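Local coordinates for Red carotenoid protein (RCP) (Nostoc sp., PDB 5FCY) that binds carotenoids such as beta-carotene in a water-soluble all-helical domain and probably serves cyanobacterial photoprotection, at residues 9-14 and 142-147; 25-30 and 70-75; 54-59 and 95-100. All blocks are in the same frame, centred on the assembly; numbering follows the deposited sequence.

Contact 1 (9-14 and 142-147). With BCR (beta-carotene), chain B.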
loop_
_atom_site.group_PDB
_atom_site.type_symbol
_atom_site.label_atom_id
_atom_site.label_comp_id
_atom_site.label_asym_id
_atom_site.label_seq_id
_atom_site.Cartn_x
_atom_site.Cartn_y
_atom_site.Cartn_z
ATOM N N PRO A 9 -11.782 -9.571 14.909
ATOM C CA PRO A 9 -12.558 -8.353 14.630
ATOM C C PRO A 9 -11.739 -7.088 14.803
ATOM O O PRO A 9 -12.105 -6.045 14.247
ATOM C CB PRO A 9 -13.720 -8.424 15.634
ATOM C CG PRO A 9 -13.386 -9.533 16.567
ATOM C CD PRO A 9 -12.550 -10.477 15.782
ATOM N N THR A 10 -10.635 -7.153 15.552
ATOM C CA THR A 10 -9.740 -6.009 15.671
ATOM C C THR A 10 -9.027 -5.717 14.355
ATOM O O THR A 10 -8.640 -4.570 14.105
ATOM C CB THR A 10 -8.717 -6.265 16.777
ATOM O OG1 THR A 10 -8.084 -7.530 16.556
ATOM C CG2 THR A 10 -9.395 -6.268 18.141
ATOM N N ILE A 11 -8.842 -6.733 13.510
ATOM C CA ILE A 11 -8.206 -6.516 12.213
ATOM C C ILE A 11 -9.078 -5.621 11.339
ATOM O O ILE A 11 -8.589 -4.679 10.706
ATOM C CB ILE A 11 -7.907 -7.864 11.531
ATOM C CG1 ILE A 11 -6.823 -8.610 12.314
ATOM C CG2 ILE A 11 -7.461 -7.655 10.085
ATOM C CD1 ILE A 11 -6.530 -10.012 11.812
ATOM N N ARG A 12 -10.384 -5.898 11.295
ATOM C CA ARG A 12 -11.286 -5.054 10.518
ATOM C C ARG A 12 -11.295 -3.622 11.034
ATOM O O ARG A 12 -11.453 -2.680 10.248
ATOM C CB ARG A 12 -12.700 -5.635 10.540
ATOM C CG ARG A 12 -12.816 -6.980 9.842
ATOM C CD ARG A 12 -14.258 -7.458 9.783
ATOM N NE ARG A 12 -14.768 -7.863 11.091
ATOM C CZ ARG A 12 -14.660 -9.087 11.602
ATOM N NH1 ARG A 12 -14.053 -10.056 10.927
ATOM N NH2 ARG A 12 -15.164 -9.347 12.801
ATOM N N LYS A 13 -11.127 -3.432 12.345
ATOM C CA LYS A 13 -11.081 -2.081 12.897
ATOM C C LYS A 13 -9.837 -1.337 12.429
ATOM O O LYS A 13 -9.900 -0.136 12.136
ATOM C CB LYS A 13 -11.138 -2.136 14.423
ATOM C CG LYS A 13 -12.551 -2.205 14.983
ATOM C CD LYS A 13 -13.168 -0.818 15.114
ATOM C CE LYS A 13 -14.654 -0.891 15.449
ATOM N NZ LYS A 13 -15.252 0.451 15.706
ATOM N N TYR A 14 -8.696 -2.024 12.358
ATOM C CA TYR A 14 -7.505 -1.413 11.774
ATOM C C TYR A 14 -7.746 -1.054 10.313
ATOM O O TYR A 14 -7.417 0.052 9.870
ATOM C CB TYR A 14 -6.309 -2.357 11.895
ATOM C CG TYR A 14 -5.759 -2.497 13.294
ATOM C CD1 TYR A 14 -5.051 -1.464 13.890
ATOM C CD2 TYR A 14 -5.928 -3.673 14.010
ATOM C CE1 TYR A 14 -4.541 -1.592 15.168
ATOM C CE2 TYR A 14 -5.422 -3.811 15.285
ATOM C CZ TYR A 14 -4.728 -2.769 15.859
ATOM O OH TYR A 14 -4.223 -2.909 17.131
ATOM N N GLN A 142 -0.515 -9.277 11.054
ATOM C CA GLN A 142 -0.112 -8.159 10.208
ATOM C C GLN A 142 -0.288 -8.504 8.735
ATOM O O GLN A 142 -0.866 -7.726 7.967
ATOM C CB GLN A 142 1.337 -7.779 10.511
ATOM C CG GLN A 142 1.557 -7.312 11.937
ATOM C CD GLN A 142 3.009 -7.017 12.234
ATOM O OE1 GLN A 142 3.885 -7.244 11.400
ATOM N NE2 GLN A 142 3.275 -6.507 13.429
ATOM N N ILE A 143 0.205 -9.673 8.323
ATOM C CA ILE A 143 0.004 -10.127 6.948
ATOM C C ILE A 143 -1.483 -10.161 6.621
ATOM O O ILE A 143 -1.921 -9.676 5.572
ATOM C CB ILE A 143 0.656 -11.506 6.736
ATOM C CG1 ILE A 143 2.157 -11.441 7.025
ATOM C CG2 ILE A 143 0.431 -12.004 5.307
ATOM C CD1 ILE A 143 2.756 -12.775 7.359
ATOM N N THR A 144 -2.281 -10.743 7.517
ATOM C CA THR A 144 -3.727 -10.755 7.323
ATOM C C THR A 144 -4.271 -9.337 7.207
ATOM O O THR A 144 -5.100 -9.049 6.336
ATOM C CB THR A 144 -4.399 -11.497 8.479
ATOM O OG1 THR A 144 -3.843 -12.814 8.587
ATOM C CG2 THR A 144 -5.901 -11.606 8.257
ATOM N N LEU A 145 -3.811 -8.437 8.077
ATOM C CA LEU A 145 -4.228 -7.041 7.997
ATOM C C LEU A 145 -3.883 -6.446 6.636
ATOM O O LEU A 145 -4.738 -5.848 5.972
ATOM C CB LEU A 145 -3.569 -6.242 9.124
ATOM C CG LEU A 145 -3.649 -4.716 9.046
ATOM C CD1 LEU A 145 -5.091 -4.243 9.007
ATOM C CD2 LEU A 145 -2.913 -4.093 10.220
ATOM N N PHE A 146 -2.632 -6.612 6.201
ATOM C CA PHE A 146 -2.190 -6.002 4.951
ATOM C C PHE A 146 -2.961 -6.558 3.761
ATOM O O PHE A 146 -3.364 -5.804 2.867
ATOM C CB PHE A 146 -0.689 -6.224 4.761
ATOM C CG PHE A 146 0.152 -5.720 5.904
ATOM C CD1 PHE A 146 -0.235 -4.610 6.635
ATOM C CD2 PHE A 146 1.331 -6.362 6.247
ATOM C CE1 PHE A 146 0.536 -4.150 7.684
ATOM C CE2 PHE A 146 2.107 -5.904 7.294
ATOM C CZ PHE A 146 1.708 -4.800 8.014
ATOM N N ARG A 147 -3.174 -7.875 3.730
ATOM C CA ARG A 147 -3.916 -8.476 2.627
ATOM C C ARG A 147 -5.319 -7.892 2.523
ATOM O O ARG A 147 -5.788 -7.582 1.423
ATOM C CB ARG A 147 -3.981 -9.992 2.805
ATOM C CG ARG A 147 -2.643 -10.691 2.620
ATOM C CD ARG A 147 -2.750 -12.197 2.824
ATOM N NE ARG A 147 -3.743 -12.803 1.937
ATOM C CZ ARG A 147 -5.011 -13.048 2.267
ATOM N NH1 ARG A 147 -5.470 -12.747 3.477
ATOM N NH2 ARG A 147 -5.829 -13.600 1.378
HETATM C C1 BCR B . 3.909 11.913 -1.534
HETATM C C2 BCR B . 4.067 13.243 -0.802
HETATM C C3 BCR B . 2.963 13.531 0.210
HETATM C C4 BCR B . 2.456 12.253 0.866
HETATM C C5 BCR B . 3.459 11.141 0.687
HETATM C C6 BCR B . 3.767 10.764 -0.553
HETATM C C7 BCR B . 3.975 9.351 -1.010
HETATM C C8 BCR B . 3.873 8.234 -0.260
HETATM C C9 BCR B . 4.100 6.874 -0.836
HETATM C C10 BCR B . 4.033 5.792 -0.017
HETATM C C11 BCR B . 4.226 4.394 -0.442
HETATM C C33 BCR B . 4.107 10.561 1.899
HETATM C C31 BCR B . 5.127 11.747 -2.442
HETATM C C32 BCR B . 2.639 11.985 -2.364
HETATM C C34 BCR B . 4.401 6.766 -2.308
HETATM C C12 BCR B . 4.117 3.395 0.450
HETATM C C13 BCR B . 4.292 1.965 0.084
HETATM C C14 BCR B . 4.171 1.020 1.054
HETATM C C15 BCR B . 4.310 -0.428 0.840
HETATM C C16 BCR B . 4.198 -1.306 1.849
HETATM C C17 BCR B . 4.348 -2.744 1.577
HETATM C C18 BCR B . 4.264 -3.708 2.514
HETATM C C19 BCR B . 4.427 -5.116 2.064
HETATM C C20 BCR B . 4.292 -6.183 2.861
HETATM C C21 BCR B . 4.466 -7.537 2.312
HETATM C C22 BCR B . 4.377 -8.651 3.064
HETATM C C23 BCR B . 4.601 -9.964 2.394
HETATM C C24 BCR B . 4.649 -11.127 3.058
HETATM C C25 BCR B . 4.891 -12.446 2.404
HETATM C C26 BCR B . 5.150 -12.595 1.104
HETATM C C27 BCR B . 4.226 -13.459 0.277
HETATM C C28 BCR B . 3.578 -14.501 1.179
HETATM C C29 BCR B . 4.514 -14.912 2.310
HETATM C C30 BCR B . 4.863 -13.727 3.211
HETATM C C35 BCR B . 4.580 1.641 -1.356
HETATM C C36 BCR B . 4.015 -3.330 3.948
HETATM C C37 BCR B . 4.087 -8.500 4.531
HETATM C C38 BCR B . 6.387 -12.009 0.470
HETATM C C39 BCR B . 6.244 -13.921 3.820
HETATM C C40 BCR B . 3.831 -13.661 4.332
#
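I11 and Y14, on the first helix of the domain, pack against T144 and L145, on its last, in a mainly apolar helix-helix contact that brings the two ends of the fold together. The short axes pass 9.6 Å apart with their N-to-C directions 47° from parallel, and no hydrogen bond spans the gap. I11 lies nearest the backbone of the other helix: with CG2 anti to its own backbone N, this branch comes 3.9 Å from L145 CA. The longer branch, CG1-CD1, runs back toward the N-terminal side of its helix and brings I11 CD1 to T144 CG2, also at 3.9 Å, the two side chains meeting at about a right angle. Two branches suit this place because one isoleucine can fill positions beside neighbouring residues.

T144 presents its methyl to I11 while its hydroxyl OG1 hydrogen-bonds back to E140 O, one turn earlier, so the polar end is satisfied within its own helix. L145 supplies the broadest patch of the partner helix. Its CG is anti to the backbone N (chi1 168°), which swings the fork toward helix 9-19, and L145 CD1 rests 3.7 Å from Y14 CB. The tyrosine meets the leucine chiefly through its root; its ring leads away from the interface.

The opposite flank of 142-147 meets beta-carotene. F146 brings its ring edge toward the pigment, with CD2 3.9 Å from C37, and the end of I143 packs against C40, so helix 139-150 stands between helix 9-19 and the pigment here. Helix 125-136 closes the seam, its I134 touching both Y14 and L145 and its L130 reaching Y14, while helix 95-110 meets F146 and R147 through L99.

Contact 2 (25-30 and 70-75). With BCR (beta-carotene), chain B.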
loop_
_atom_site.group_PDB
_atom_site.type_symbol
_atom_site.label_atom_id
_atom_site.label_comp_id
_atom_site.label_asym_id
_atom_site.label_seq_id
_atom_site.Cartn_x
_atom_site.Cartn_y
_atom_site.Cartn_z
ATOM N N GLU A 25 -2.100 10.249 3.629
ATOM C CA GLU A 25 -1.889 9.739 4.979
ATOM C C GLU A 25 -1.863 8.216 4.989
ATOM O O GLU A 25 -1.059 7.603 5.702
ATOM C CB GLU A 25 -2.985 10.263 5.908
ATOM C CG GLU A 25 -2.736 10.008 7.383
ATOM C CD GLU A 25 -1.606 10.851 7.937
ATOM O OE1 GLU A 25 -1.031 11.652 7.170
ATOM O OE2 GLU A 25 -1.292 10.714 9.137
ATOM N N GLN A 26 -2.741 7.586 4.203
ATOM C CA GLN A 26 -2.746 6.131 4.102
ATOM C C GLN A 26 -1.419 5.622 3.558
ATOM O O GLN A 26 -0.832 4.677 4.097
ATOM C CB GLN A 26 -3.898 5.667 3.207
ATOM C CG GLN A 26 -5.286 5.857 3.806
ATOM C CD GLN A 26 -6.382 5.191 2.988
ATOM O OE1 GLN A 26 -6.299 4.008 2.661
ATOM N NE2 GLN A 26 -7.417 5.954 2.655
ATOM N N LEU A 27 -0.935 6.236 2.477
ATOM C CA LEU A 27 0.326 5.809 1.884
ATOM C C LEU A 27 1.482 6.012 2.852
ATOM O O LEU A 27 2.423 5.209 2.885
ATOM C CB LEU A 27 0.568 6.571 0.581
ATOM C CG LEU A 27 -0.272 6.113 -0.612
ATOM C CD1 LEU A 27 -0.350 7.202 -1.671
ATOM C CD2 LEU A 27 0.305 4.834 -1.200
ATOM N N ALA A 28 1.430 7.078 3.654
ATOM C CA ALA A 28 2.485 7.321 4.632
ATOM C C ALA A 28 2.509 6.223 5.686
ATOM O O ALA A 28 3.572 5.689 6.019
ATOM C CB ALA A 28 2.291 8.690 5.285
ATOM N N LEU A 29 1.338 5.875 6.222
ATOM C CA LEU A 29 1.265 4.799 7.205
ATOM C C LEU A 29 1.816 3.499 6.630
ATOM O O LEU A 29 2.601 2.801 7.280
ATOM C CB LEU A 29 -0.182 4.616 7.663
ATOM C CG LEU A 29 -0.430 3.523 8.699
ATOM C CD1 LEU A 29 0.303 3.831 9.988
ATOM C CD2 LEU A 29 -1.918 3.376 8.951
ATOM N N PHE A 30 1.415 3.164 5.402
ATOM C CA PHE A 30 1.890 1.938 4.768
ATOM C C PHE A 30 3.407 1.954 4.615
ATOM O O PHE A 30 4.064 0.919 4.765
ATOM C CB PHE A 30 1.211 1.774 3.401
ATOM C CG PHE A 30 0.971 0.342 2.972
ATOM C CD1 PHE A 30 1.023 -0.714 3.866
ATOM C CD2 PHE A 30 0.679 0.064 1.646
ATOM C CE1 PHE A 30 0.784 -2.010 3.444
ATOM C CE2 PHE A 30 0.448 -1.228 1.222
ATOM C CZ PHE A 30 0.503 -2.266 2.122
ATOM N N GLN A 70 3.247 10.219 -12.356
ATOM C CA GLN A 70 2.210 9.228 -12.618
ATOM C C GLN A 70 2.324 8.038 -11.676
ATOM O O GLN A 70 1.306 7.446 -11.298
ATOM C CB GLN A 70 2.287 8.773 -14.074
ATOM C CG GLN A 70 1.964 9.872 -15.068
ATOM C CD GLN A 70 2.588 9.626 -16.424
ATOM O OE1 GLN A 70 3.545 10.295 -16.807
ATOM N NE2 GLN A 70 2.047 8.661 -17.161
ATOM N N GLN A 71 3.549 7.670 -11.287
ATOM C CA GLN A 71 3.730 6.626 -10.284
ATOM C C GLN A 71 2.941 6.946 -9.022
ATOM O O GLN A 71 2.314 6.063 -8.426
ATOM C CB GLN A 71 5.214 6.465 -9.951
ATOM C CG GLN A 71 6.086 6.084 -11.137
ATOM C CD GLN A 71 7.552 5.971 -10.770
ATOM O OE1 GLN A 71 7.960 6.341 -9.668
ATOM N NE2 GLN A 71 8.356 5.454 -11.694
ATOM N N LEU A 72 2.962 8.210 -8.603
ATOM C CA LEU A 72 2.207 8.614 -7.424
ATOM C C LEU A 72 0.709 8.519 -7.674
ATOM O O LEU A 72 -0.042 8.015 -6.830
ATOM C CB LEU A 72 2.583 10.040 -7.027
ATOM C CG LEU A 72 1.634 10.667 -6.007
ATOM C CD1 LEU A 72 1.570 9.785 -4.773
ATOM C CD2 LEU A 72 2.067 12.073 -5.653
ATOM N N GLN A 73 0.252 9.018 -8.822
ATOM C CA GLN A 73 -1.181 9.079 -9.074
ATOM C C GLN A 73 -1.800 7.690 -9.144
ATOM O O GLN A 73 -2.965 7.512 -8.770
ATOM C CB GLN A 73 -1.454 9.853 -10.365
ATOM C CG GLN A 73 -2.913 10.230 -10.555
ATOM C CD GLN A 73 -3.461 11.030 -9.388
ATOM O OE1 GLN A 73 -2.818 11.961 -8.903
ATOM N NE2 GLN A 73 -4.646 10.656 -8.918
ATOM N N LEU A 74 -1.044 6.694 -9.612
ATOM C CA LEU A 74 -1.566 5.332 -9.645
ATOM C C LEU A 74 -1.869 4.832 -8.237
ATOM O O LEU A 74 -2.971 4.345 -7.964
ATOM C CB LEU A 74 -0.574 4.398 -10.336
ATOM C CG LEU A 74 -0.985 2.923 -10.332
ATOM C CD1 LEU A 74 -2.175 2.690 -11.252
ATOM C CD2 LEU A 74 0.181 2.043 -10.721
ATOM N N GLN A 75 -0.891 4.931 -7.335
ATOM C CA GLN A 75 -1.090 4.441 -5.975
ATOM C C GLN A 75 -2.280 5.128 -5.318
ATOM O O GLN A 75 -3.091 4.478 -4.651
ATOM C CB GLN A 75 0.182 4.650 -5.154
ATOM C CG GLN A 75 1.403 3.972 -5.743
ATOM C CD GLN A 75 2.659 4.229 -4.937
ATOM O OE1 GLN A 75 2.770 3.814 -3.782
ATOM N NE2 GLN A 75 3.615 4.925 -5.542
HETATM C C1 BCR B . 3.909 11.913 -1.534
HETATM C C2 BCR B . 4.067 13.243 -0.802
HETATM C C3 BCR B . 2.963 13.531 0.210
HETATM C C4 BCR B . 2.456 12.253 0.866
HETATM C C5 BCR B . 3.459 11.141 0.687
HETATM C C6 BCR B . 3.767 10.764 -0.553
HETATM C C7 BCR B . 3.975 9.351 -1.010
HETATM C C8 BCR B . 3.873 8.234 -0.260
HETATM C C9 BCR B . 4.100 6.874 -0.836
HETATM C C10 BCR B . 4.033 5.792 -0.017
HETATM C C11 BCR B . 4.226 4.394 -0.442
HETATM C C33 BCR B . 4.107 10.561 1.899
HETATM C C31 BCR B . 5.127 11.747 -2.442
HETATM C C32 BCR B . 2.639 11.985 -2.364
HETATM C C34 BCR B . 4.401 6.766 -2.308
HETATM C C12 BCR B . 4.117 3.395 0.450
HETATM C C13 BCR B . 4.292 1.965 0.084
HETATM C C14 BCR B . 4.171 1.020 1.054
HETATM C C15 BCR B . 4.310 -0.428 0.840
HETATM C C16 BCR B . 4.198 -1.306 1.849
HETATM C C17 BCR B . 4.348 -2.744 1.577
HETATM C C18 BCR B . 4.264 -3.708 2.514
HETATM C C19 BCR B . 4.427 -5.116 2.064
HETATM C C20 BCR B . 4.292 -6.183 2.861
HETATM C C21 BCR B . 4.466 -7.537 2.312
HETATM C C22 BCR B . 4.377 -8.651 3.064
HETATM C C23 BCR B . 4.601 -9.964 2.394
HETATM C C24 BCR B . 4.649 -11.127 3.058
HETATM C C25 BCR B . 4.891 -12.446 2.404
HETATM C C26 BCR B . 5.150 -12.595 1.104
HETATM C C27 BCR B . 4.226 -13.459 0.277
HETATM C C28 BCR B . 3.578 -14.501 1.179
HETATM C C29 BCR B . 4.514 -14.912 2.310
HETATM C C30 BCR B . 4.863 -13.727 3.211
HETATM C C35 BCR B . 4.580 1.641 -1.356
HETATM C C36 BCR B . 4.015 -3.330 3.948
HETATM C C37 BCR B . 4.087 -8.500 4.531
HETATM C C38 BCR B . 6.387 -12.009 0.470
HETATM C C39 BCR B . 6.244 -13.921 3.820
HETATM C C40 BCR B . 3.831 -13.661 4.332
#
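L27 carries CG beside its backbone N and anti to the carbonyl carbon (chi1 -75°), and Q75 does the same from the facing helix (chi1 -58°), the glutamine chain then running extended beyond CG. The two side chains therefore enter the space between helices 23-35 and 68-79 from both sides and cross obliquely, with L27 CD2 3.7 Å from Q75 OE1 and 4.0 Å from Q75 CB. L72, whose CG is instead anti to its backbone N, sends its fork into the same space, where its CD1 meets L27 CD1 at 4.5 Å. The nearest CA atoms, those of L27 and Q75, are 8.1 Å apart, so the gap is bridged by the long Q75 chain and by the forked ends of the leucines.

Beta-carotene runs beside this seam and is touched by both helices. L27 lays CB 3.6 Å from C10 of the polyene. From the other helix, L72 sets both methyls against C32, one of the paired methyls on an end ring, while the Q75 amide lies beside the C34 methyl, OE1 3.7 Å away. That amide also sends NE2 to Q71 O in a weak bond, which may steady its turn. One helical turn on from L27, the ring of F30 is set with one face against the conjugated chain, C16 standing 3.5 Å above the plane over its centre. Were this phenylalanine an alanine, the flat wall would be gone and the middle of the polyene would probably be freer to shift.

This buried contact belongs to the pigment pocket of the domain. Helix 95-110 adjoins it through W102, which touches L27, Q75 and F30, and through L105, while I79 of helix 68-79 and W18 of helix 9-19 pack against 25-30, with helix 125-136 meeting L29.

Contact 3 (54-59 and 95-100). With BCR (beta-carotene), chain B.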
loop_
_atom_site.group_PDB
_atom_site.type_symbol
_atom_site.label_atom_id
_atom_site.label_comp_id
_atom_site.label_asym_id
_atom_site.label_seq_id
_atom_site.Cartn_x
_atom_site.Cartn_y
_atom_site.Cartn_z
ATOM N N ALA A 54 5.720 -13.177 -10.417
ATOM C CA ALA A 54 5.927 -12.705 -11.781
ATOM C C ALA A 54 4.828 -11.737 -12.189
ATOM O O ALA A 54 5.101 -10.660 -12.732
ATOM C CB ALA A 54 5.983 -13.893 -12.742
ATOM N N ILE A 55 3.571 -12.108 -11.938
ATOM C CA ILE A 55 2.462 -11.199 -12.205
ATOM C C ILE A 55 2.679 -9.878 -11.477
ATOM O O ILE A 55 2.453 -8.798 -12.036
ATOM C CB ILE A 55 1.129 -11.860 -11.810
ATOM C CG1 ILE A 55 0.930 -13.155 -12.604
ATOM C CG2 ILE A 55 -0.033 -10.902 -12.048
ATOM C CD1 ILE A 55 -0.322 -13.926 -12.250
ATOM N N ALA A 56 3.136 -9.942 -10.224
ATOM C CA ALA A 56 3.406 -8.725 -9.467
ATOM C C ALA A 56 4.558 -7.944 -10.084
ATOM O O ALA A 56 4.478 -6.720 -10.240
ATOM C CB ALA A 56 3.711 -9.071 -8.009
ATOM N N GLU A 57 5.647 -8.634 -10.436
ATOM C CA GLU A 57 6.759 -7.966 -11.103
ATOM C C GLU A 57 6.324 -7.355 -12.427
ATOM O O GLU A 57 6.822 -6.291 -12.815
ATOM C CB GLU A 57 7.908 -8.952 -11.329
ATOM C CG GLU A 57 9.231 -8.294 -11.715
ATOM C CD GLU A 57 9.937 -7.643 -10.533
ATOM O OE1 GLU A 57 9.900 -8.216 -9.421
ATOM O OE2 GLU A 57 10.527 -6.557 -10.715
ATOM N N GLY A 58 5.400 -8.004 -13.131
ATOM C CA GLY A 58 4.874 -7.463 -14.367
ATOM C C GLY A 58 4.183 -6.135 -14.150
ATOM O O GLY A 58 4.586 -5.115 -14.718
ATOM N N LEU A 59 3.137 -6.136 -13.319
ATOM C CA LEU A 59 2.438 -4.893 -13.007
ATOM C C LEU A 59 3.396 -3.850 -12.450
ATOM O O LEU A 59 3.231 -2.653 -12.710
ATOM C CB LEU A 59 1.305 -5.165 -12.014
ATOM C CG LEU A 59 0.299 -4.033 -11.768
ATOM C CD1 LEU A 59 -0.513 -3.736 -13.022
ATOM C CD2 LEU A 59 -0.625 -4.373 -10.607
ATOM N N ASP A 95 -5.261 -11.665 -3.723
ATOM C CA ASP A 95 -4.778 -10.919 -2.565
ATOM C C ASP A 95 -3.260 -11.007 -2.447
ATOM O O ASP A 95 -2.580 -9.991 -2.270
ATOM C CB ASP A 95 -5.451 -11.439 -1.298
ATOM C CG ASP A 95 -6.949 -11.246 -1.320
ATOM O OD1 ASP A 95 -7.408 -10.248 -1.915
ATOM O OD2 ASP A 95 -7.670 -12.090 -0.747
ATOM N N THR A 96 -2.712 -12.220 -2.542
ATOM C CA THR A 96 -1.266 -12.394 -2.431
ATOM C C THR A 96 -0.530 -11.531 -3.448
ATOM O O THR A 96 0.395 -10.789 -3.097
ATOM C CB THR A 96 -0.900 -13.865 -2.624
ATOM O OG1 THR A 96 -1.550 -14.654 -1.623
ATOM C CG2 THR A 96 0.610 -14.069 -2.526
ATOM N N THR A 97 -0.918 -11.624 -4.719
ATOM C CA THR A 97 -0.256 -10.832 -5.747
ATOM C C THR A 97 -0.371 -9.344 -5.440
ATOM O O THR A 97 0.613 -8.601 -5.525
ATOM C CB THR A 97 -0.852 -11.155 -7.117
ATOM O OG1 THR A 97 -0.906 -12.575 -7.290
ATOM C CG2 THR A 97 -0.005 -10.546 -8.228
ATOM N N LYS A 98 -1.571 -8.894 -5.059
ATOM C CA LYS A 98 -1.769 -7.486 -4.733
ATOM C C LYS A 98 -0.791 -7.028 -3.659
ATOM O O LYS A 98 -0.181 -5.959 -3.780
ATOM C CB LYS A 98 -3.210 -7.255 -4.281
ATOM C CG LYS A 98 -4.225 -7.275 -5.409
ATOM C CD LYS A 98 -5.623 -7.520 -4.879
ATOM C CE LYS A 98 -6.677 -7.015 -5.843
ATOM N NZ LYS A 98 -7.997 -7.656 -5.615
ATOM N N LEU A 99 -0.618 -7.830 -2.606
ATOM C CA LEU A 99 0.290 -7.453 -1.527
ATOM C C LEU A 99 1.745 -7.511 -1.981
ATOM O O LEU A 99 2.556 -6.662 -1.592
ATOM C CB LEU A 99 0.058 -8.360 -0.319
ATOM C CG LEU A 99 0.925 -8.127 0.918
ATOM C CD1 LEU A 99 0.868 -6.680 1.370
ATOM C CD2 LEU A 99 0.466 -9.048 2.031
ATOM N N LEU A 100 2.099 -8.506 -2.798
ATOM C CA LEU A 100 3.447 -8.558 -3.355
ATOM C C LEU A 100 3.727 -7.333 -4.213
ATOM O O LEU A 100 4.826 -6.768 -4.167
ATOM C CB LEU A 100 3.628 -9.835 -4.176
ATOM C CG LEU A 100 3.519 -11.157 -3.415
ATOM C CD1 LEU A 100 3.420 -12.319 -4.388
ATOM C CD2 LEU A 100 4.705 -11.340 -2.486
HETATM C C1 BCR B . 3.909 11.913 -1.534
HETATM C C2 BCR B . 4.067 13.243 -0.802
HETATM C C3 BCR B . 2.963 13.531 0.210
HETATM C C4 BCR B . 2.456 12.253 0.866
HETATM C C5 BCR B . 3.459 11.141 0.687
HETATM C C6 BCR B . 3.767 10.764 -0.553
HETATM C C7 BCR B . 3.975 9.351 -1.010
HETATM C C8 BCR B . 3.873 8.234 -0.260
HETATM C C9 BCR B . 4.100 6.874 -0.836
HETATM C C10 BCR B . 4.033 5.792 -0.017
HETATM C C11 BCR B . 4.226 4.394 -0.442
HETATM C C33 BCR B . 4.107 10.561 1.899
HETATM C C31 BCR B . 5.127 11.747 -2.442
HETATM C C32 BCR B . 2.639 11.985 -2.364
HETATM C C34 BCR B . 4.401 6.766 -2.308
HETATM C C12 BCR B . 4.117 3.395 0.450
HETATM C C13 BCR B . 4.292 1.965 0.084
HETATM C C14 BCR B . 4.171 1.020 1.054
HETATM C C15 BCR B . 4.310 -0.428 0.840
HETATM C C16 BCR B . 4.198 -1.306 1.849
HETATM C C17 BCR B . 4.348 -2.744 1.577
HETATM C C18 BCR B . 4.264 -3.708 2.514
HETATM C C19 BCR B . 4.427 -5.116 2.064
HETATM C C20 BCR B . 4.292 -6.183 2.861
HETATM C C21 BCR B . 4.466 -7.537 2.312
HETATM C C22 BCR B . 4.377 -8.651 3.064
HETATM C C23 BCR B . 4.601 -9.964 2.394
HETATM C C24 BCR B . 4.649 -11.127 3.058
HETATM C C25 BCR B . 4.891 -12.446 2.404
HETATM C C26 BCR B . 5.150 -12.595 1.104
HETATM C C27 BCR B . 4.226 -13.459 0.277
HETATM C C28 BCR B . 3.578 -14.501 1.179
HETATM C C29 BCR B . 4.514 -14.912 2.310
HETATM C C30 BCR B . 4.863 -13.727 3.211
HETATM C C35 BCR B . 4.580 1.641 -1.356
HETATM C C36 BCR B . 4.015 -3.330 3.948
HETATM C C37 BCR B . 4.087 -8.500 4.531
HETATM C C38 BCR B . 6.387 -12.009 0.470
HETATM C C39 BCR B . 6.244 -13.921 3.820
HETATM C C40 BCR B . 3.831 -13.661 4.332
#
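I55 and A56 lean toward T97 and L100 in the all-helical fold of the orange carotenoid protein N-terminal family, where helix 53-64 packs on the start of helix 95-110. The axes come within 8.6 Å at a signed angle of -45°, and the nearest CA atoms, A56 and T97, are 5.6 Å apart. Such closeness suits the small A56, whose CB is the whole of its side chain and sits 3.9 Å from L100 CB.

T97 is turned with its methyl anti to the backbone N (chi1 -49° for OG1), so that CG2 faces helix 53-64. It crosses I55 at about a right angle, methyl against methyl, with I55 CG2 at 3.8 Å, and also lies beside the backbone N of A56. The hydroxyl OG1 hydrogen-bonds to S52 OG in the loop just before helix 53-64. Threonine thus gives this seam an apolar branch and a polar one.

Helix 95-110 faces the pigment too. L99, its CG anti to the backbone N, lies alongside the polyene with CD1 3.8 Å from C20 of beta-carotene, while L100, its CB at A56, sends CD2 away from that helix to 3.5 Å from the ring methyl C38.

In the fold
All three contacts join helices of one domain and border the same beta-carotene. Contact 1 brings the first and last helices together, so the segments of contacts 2 and 3 fall between its two in sequence; those two contacts interleave, in the order 25-30, 54-59, 70-75, 95-100. Their centres lie about 19 Å (1 to 2 and 1 to 3) and about 17 Å (2 to 3) apart. Contact 1 touches both others: F146 packs on F30, and R147 forms a salt bridge with D95. Contacts 2 and 3 share no direct touch. Contacts 1 and 3 flank one end of the pigment and contact 2 its middle and other end, a pocket built from helices far apart in sequence.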